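Local coordinates for protein RNA-dependent RNA polymerase (Qualyub virus, PDB 6DWX) that is probably the viral polymerase's OTU-type cysteine protease domain, which would cleave ubiquitin or ubiquitin-like modifiers from host proteins, at residues L111-I116 with T139-L144. Numbering follows the deposited sequence.
Sequences LKLTVI and TAINLL
Ile116 meets the carboxamide of Asn142 obliquely from one side of the amide plane, its CD1 3.9 Å from OD1, and the methyl of Ala140 lies on that same side. Both polar ends are committed to other partners: OD1 accepts a hydrogen bond from Trp118 NE1 and ND2 donates to the carbonyl of Tyr137. An asparagine suits this buried place because its two unlike ends can satisfy a donor and an acceptor at once, holding the amide's rotation.

Ala140 is small enough to sit close to the backbone of residues 111-116, with its CB 3.3 Å from Thr114 O. Its methyl also receives Ile116 CD1 at 3.8 Å; CG1 of Ile116, anti to the carbonyl carbon (chi1 -53°), carries that methyl toward both Ala140 and Asn142.

Behind these side chains the backbones pair in parallel, with Val115 beside Ile141. Ile141 N donates to Thr114 O at 2.8 Å. Ile116 N then donates to Ile141 O, nearly straight at 166°, and Leu143 N to Ile116 O. Beside the first of these bonds a water accepts from Thr114 N and also bonds to Thr139 OG1; its link to Thr139 O is short and doubtful in detail.

The face bearing Val115 and Ile141 is lined by aliphatic side chains. These two, both beta-branched and at home in extended chain, lie side by side, with CG2 of Val115 4.2 Å from CD1 of Ile141. Leu113 crosses Ile141 at about a right angle, and both rest on Phe49 of helix 41-51, while Leu143 packs on Phe42 and Ala45 of that helix. Strands 115-120 and 141-146 thus form the parallel pair inside an otherwise antiparallel mixed sheet, backed by a helix, consistent with the alpha/beta core of an OTU-like cysteine protease.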
# COMPACT_ATOMS: atom_id res chain seq x y z
N LEU A 111 -7.31 -4.06 8.26
CA LEU A 111 -7.07 -3.11 9.34
C LEU A 111 -8.15 -2.03 9.47
O LEU A 111 -8.08 -1.23 10.40
CB LEU A 111 -5.71 -2.42 9.16
CG LEU A 111 -4.49 -3.31 8.94
CD1 LEU A 111 -3.32 -2.46 8.48
CD2 LEU A 111 -4.12 -4.07 10.20
N LYS A 112 -9.13 -1.98 8.56
CA LYS A 112 -10.14 -0.91 8.54
C LYS A 112 -9.47 0.46 8.49
O LYS A 112 -9.84 1.38 9.22
CB LYS A 112 -11.12 -1.02 9.72
CG LYS A 112 -11.95 -2.34 9.82
CD LYS A 112 -12.11 -2.99 8.43
CE LYS A 112 -13.53 -3.46 8.05
NZ LYS A 112 -13.48 -4.32 6.80
N LEU A 113 -8.48 0.57 7.61
CA LEU A 113 -7.65 1.76 7.45
C LEU A 113 -7.66 2.16 5.98
O LEU A 113 -7.91 1.35 5.10
CB LEU A 113 -6.19 1.50 7.87
CG LEU A 113 -5.89 1.60 9.35
CD1 LEU A 113 -4.45 1.24 9.64
CD2 LEU A 113 -6.22 3.02 9.82
N THR A 114 -7.34 3.42 5.72
CA THR A 114 -7.14 3.87 4.36
C THR A 114 -5.66 3.74 3.99
O THR A 114 -4.77 3.97 4.81
CB THR A 114 -7.65 5.32 4.23
OG1 THR A 114 -9.06 5.33 4.48
CG2 THR A 114 -7.39 5.88 2.83
N VAL A 115 -5.41 3.29 2.76
CA VAL A 115 -4.06 3.13 2.22
C VAL A 115 -3.98 3.96 0.96
O VAL A 115 -4.88 3.90 0.12
CB VAL A 115 -3.72 1.66 1.95
CG1 VAL A 115 -2.32 1.54 1.36
CG2 VAL A 115 -3.83 0.83 3.25
N ILE A 116 -2.92 4.76 0.83
CA ILE A 116 -2.75 5.66 -0.31
C ILE A 116 -1.35 5.50 -0.89
O ILE A 116 -0.35 5.55 -0.15
CB ILE A 116 -3.00 7.13 0.07
CG1 ILE A 116 -4.37 7.27 0.76
CG2 ILE A 116 -2.91 8.01 -1.20
CD1 ILE A 116 -4.67 8.69 1.22
N THR A 139 -5.17 10.10 8.40
CA THR A 139 -5.42 8.83 9.06
C THR A 139 -4.96 7.62 8.25
O THR A 139 -5.14 6.49 8.70
CB THR A 139 -6.93 8.67 9.35
OG1 THR A 139 -7.64 8.46 8.11
CG2 THR A 139 -7.46 9.90 10.02
N ALA A 140 -4.40 7.83 7.06
CA ALA A 140 -4.08 6.75 6.14
C ALA A 140 -2.65 6.25 6.34
O ALA A 140 -1.80 6.92 6.94
CB ALA A 140 -4.28 7.23 4.69
N ILE A 141 -2.40 5.05 5.85
CA ILE A 141 -1.03 4.62 5.56
C ILE A 141 -0.66 5.25 4.22
O ILE A 141 -1.20 4.87 3.18
CB ILE A 141 -0.91 3.10 5.50
CG1 ILE A 141 -1.60 2.45 6.70
CG2 ILE A 141 0.56 2.68 5.38
CD1 ILE A 141 -1.47 0.93 6.71
N ASN A 142 0.22 6.26 4.25
CA ASN A 142 0.69 6.96 3.06
C ASN A 142 2.03 6.39 2.61
O ASN A 142 2.97 6.32 3.41
CB ASN A 142 0.85 8.45 3.34
CG ASN A 142 -0.47 9.11 3.70
OD1 ASN A 142 -1.23 9.53 2.81
ND2 ASN A 142 -0.75 9.21 5.00
N LEU A 143 2.13 6.03 1.34
CA LEU A 143 3.35 5.47 0.76
C LEU A 143 3.78 6.30 -0.43
O LEU A 143 2.95 6.77 -1.22
CB LEU A 143 3.14 4.01 0.33
CG LEU A 143 2.63 3.03 1.40
CD1 LEU A 143 2.66 1.60 0.88
CD2 LEU A 143 3.49 3.13 2.64
N LEU A 144 5.09 6.49 -0.57
CA LEU A 144 5.66 7.13 -1.75
C LEU A 144 6.03 6.00 -2.71
O LEU A 144 6.92 5.20 -2.42
CB LEU A 144 6.87 7.99 -1.39
CG LEU A 144 7.29 9.01 -2.47
CD1 LEU A 144 6.33 10.22 -2.50
CD2 LEU A 144 8.74 9.44 -2.28
O HOH W 1 -7.20 5.47 7.75